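Enterotoxin SEN variant (Staphylococcus aureus, PDB 6KRY) probably acts as a secreted superantigen toxin of the staphylococcal/streptococcal toxin family. Local coordinates at residues A[22-25]-A[29-32]. Residues are numbered along the deposited sequence; the frame is centred on the assembly and turned at random.
Sequences TSYY and TWQL
Tyr24 lays the CD1–CE1 side of its ring over one face of the Trp30 indole, with Tyr24 CE1 3.5 Å from Trp30 CE3 and Tyr24 CD1 3.6 Å from Trp30 CG. The planes are inclined at 35°, an oblique meeting that is neither a parallel stack nor a T. A broad indole suits this place because one flat group does two jobs: its face packs on the Tyr24 ring while its pyrrole N-H reaches the helix. Trp30 NE1 donates to Ser23 OG over 3.2 Å, moderately bent at 151°, the oxygen tilted out of the indole plane. With chi1 at 171°, the small Ser23 hydroxyl stands beside its own carbonyl carbon, on the side where the indole N-H arrives; it also hydrogen-bonds Asp27 OD2, which probably steadies it as acceptor. Beside it, Trp30 CD1 packs 3.3 Å from Ser23 O. On the buried Tyr24 the hydroxyl gives the otherwise apolar ring a polar end, and Tyr24 OH hydrogen-bonds Tyr87 O. A water bridges the Tyr24 carbonyl to the side-chain amide of Gln31, donating to Tyr24 O at 2.7 Å and accepting from Gln31 NE2 at 2.9 Å, while Gln31 OE1 hydrogen-bonds Tyr84 OH. The contact thus packs the end of helix 15-26 against the 3-10 segment that leads into strand 31-37, in the OB-fold part of the toxin. Tyr87 of strand 86-88 meets the Trp30 ring, Phe204 meets Tyr24 edge-to-face, and helix 146-161 packs against Tyr25 and Gln31.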
ATOM      1  N   THR A  22     -10.916   0.752  -8.606  1.00 12.02           N
ATOM      2  CA  THR A  22     -12.023   0.275  -7.802  1.00 13.29           C
ATOM      3  C   THR A  22     -11.821  -1.200  -7.424  1.00 13.30           C
ATOM      4  O   THR A  22     -12.089  -1.585  -6.273  1.00 13.44           O
ATOM      5  CB  THR A  22     -13.354   0.460  -8.545  1.00 13.30           C
ATOM      6  OG1 THR A  22     -13.608   1.838  -8.820  1.00 15.24           O
ATOM      7  CG2 THR A  22     -14.532  -0.058  -7.756  1.00 15.26           C
ATOM      8  N   SER A  23     -11.428  -2.028  -8.400  1.00 12.81           N
ATOM      9  CA  SER A  23     -11.171  -3.457  -8.155  1.00 14.30           C
ATOM     10  C   SER A  23     -10.087  -3.623  -7.077  1.00 12.23           C
ATOM     11  O   SER A  23     -10.222  -4.371  -6.121  1.00 13.59           O
ATOM     12  CB  SER A  23     -10.767  -4.125  -9.431  1.00 15.77           C
ATOM     13  OG  SER A  23     -10.332  -5.434  -9.143  1.00 20.22           O
ATOM     14  N   TYR A  24      -8.998  -2.867  -7.226  1.00 11.58           N
ATOM     15  CA  TYR A  24      -7.871  -2.934  -6.285  1.00 11.30           C
ATOM     16  C   TYR A  24      -8.254  -2.577  -4.837  1.00 12.05           C
ATOM     17  O   TYR A  24      -7.636  -3.099  -3.883  1.00 12.72           O
ATOM     18  CB  TYR A  24      -6.731  -2.045  -6.762  1.00 10.93           C
ATOM     19  CG  TYR A  24      -5.645  -2.827  -7.446  1.00 11.58           C
ATOM     20  CD1 TYR A  24      -4.863  -3.704  -6.722  1.00 11.28           C
ATOM     21  CD2 TYR A  24      -5.454  -2.739  -8.805  1.00 11.93           C
ATOM     22  CE1 TYR A  24      -3.858  -4.431  -7.341  1.00 12.15           C
ATOM     23  CE2 TYR A  24      -4.450  -3.462  -9.440  1.00 13.70           C
ATOM     24  CZ  TYR A  24      -3.678  -4.340  -8.712  1.00 12.86           C
ATOM     25  OH  TYR A  24      -2.699  -5.053  -9.362  1.00 13.60           O
ATOM     26  N   TYR A  25      -9.279  -1.722  -4.647  1.00 11.16           N
ATOM     27  CA  TYR A  25      -9.624  -1.211  -3.351  1.00 11.68           C
ATOM     28  C   TYR A  25     -10.991  -1.745  -2.897  1.00 12.71           C
ATOM     29  O   TYR A  25     -11.436  -1.345  -1.831  1.00 14.35           O
ATOM     30  CB  TYR A  25      -9.533   0.316  -3.295  1.00 11.68           C
ATOM     31  CG  TYR A  25      -8.109   0.805  -3.298  1.00 11.25           C
ATOM     32  CD1 TYR A  25      -7.273   0.536  -2.223  1.00 12.37           C
ATOM     33  CD2 TYR A  25      -7.540   1.358  -4.429  1.00 11.61           C
ATOM     34  CE1 TYR A  25      -5.936   0.903  -2.241  1.00 11.38           C
ATOM     35  CE2 TYR A  25      -6.209   1.739  -4.470  1.00 10.80           C
ATOM     36  CZ  TYR A  25      -5.409   1.504  -3.369  1.00 11.03           C
ATOM     37  OH  TYR A  25      -4.100   1.874  -3.392  1.00 12.41           O
ATOM     38  N   THR A  29      -8.745  -9.711  -1.951  1.00 21.67           N
ATOM     39  CA  THR A  29      -7.784 -10.683  -2.469  1.00 22.35           C
ATOM     40  C   THR A  29      -6.532  -9.999  -3.046  1.00 20.68           C
ATOM     41  O   THR A  29      -5.497 -10.638  -3.135  1.00 25.27           O
ATOM     42  CB  THR A  29      -8.418 -11.642  -3.489  1.00 24.52           C
ATOM     43  OG1 THR A  29      -9.006 -10.842  -4.510  1.00 29.17           O
ATOM     44  CG2 THR A  29      -9.458 -12.539  -2.865  1.00 28.43           C
ATOM     45  N   TRP A  30      -6.590  -8.717  -3.405  1.00 16.59           N
ATOM     46  CA  TRP A  30      -5.389  -8.021  -3.894  1.00 17.18           C
ATOM     47  C   TRP A  30      -4.378  -7.728  -2.776  1.00 15.72           C
ATOM     48  O   TRP A  30      -3.296  -7.285  -3.098  1.00 16.00           O
ATOM     49  CB  TRP A  30      -5.766  -6.691  -4.568  1.00 16.77           C
ATOM     50  CG  TRP A  30      -6.463  -6.833  -5.874  1.00 18.44           C
ATOM     51  CD1 TRP A  30      -7.768  -6.534  -6.139  1.00 17.82           C
ATOM     52  CD2 TRP A  30      -5.908  -7.380  -7.078  1.00 19.58           C
ATOM     53  NE1 TRP A  30      -8.046  -6.825  -7.445  1.00 21.06           N
ATOM     54  CE2 TRP A  30      -6.929  -7.337  -8.048  1.00 21.33           C
ATOM     55  CE3 TRP A  30      -4.643  -7.864  -7.428  1.00 21.27           C
ATOM     56  CZ2 TRP A  30      -6.722  -7.769  -9.353  1.00 22.19           C
ATOM     57  CZ3 TRP A  30      -4.442  -8.304  -8.718  1.00 23.00           C
ATOM     58  CH2 TRP A  30      -5.473  -8.257  -9.660  1.00 23.97           C
ATOM     59  N   GLN A  31      -4.766  -7.849  -1.500  1.00 17.22           N
ATOM     60  CA  GLN A  31      -3.919  -7.542  -0.358  1.00 18.18           C
ATOM     61  C   GLN A  31      -3.166  -8.808   0.044  1.00 18.39           C
ATOM     62  O   GLN A  31      -3.761  -9.744   0.538  1.00 18.85           O
ATOM     63  CB  GLN A  31      -4.724  -7.014   0.833  1.00 20.02           C
ATOM     64  CG  GLN A  31      -5.357  -5.662   0.519  1.00 24.55           C
ATOM     65  CD  GLN A  31      -6.137  -4.950   1.610  1.00 29.03           C
ATOM     66  OE1 GLN A  31      -5.576  -4.570   2.638  1.00 31.43           O
ATOM     67  NE2 GLN A  31      -7.400  -4.625   1.336  1.00 25.96           N
ATOM     68  N   LEU A  32      -1.862  -8.801  -0.197  1.00 15.67           N
ATOM     69  CA  LEU A  32      -0.933  -9.827   0.221  1.00 17.47           C
ATOM     70  C   LEU A  32      -0.523  -9.513   1.665  1.00 17.61           C
ATOM     71  O   LEU A  32      -0.281  -8.361   2.013  1.00 16.83           O
ATOM     72  CB  LEU A  32       0.229  -9.755  -0.782  1.00 20.51           C
ATOM     73  CG  LEU A  32       1.285 -10.843  -0.766  1.00 24.09           C
ATOM     74  CD1 LEU A  32       2.287 -10.578   0.348  1.00 25.04           C
ATOM     75  CD2 LEU A  32       0.676 -12.220  -0.652  1.00 26.41           C
TER
HETATM   76  O   HOH W   1      -7.925  -4.460  -1.552  1.00 30.50           O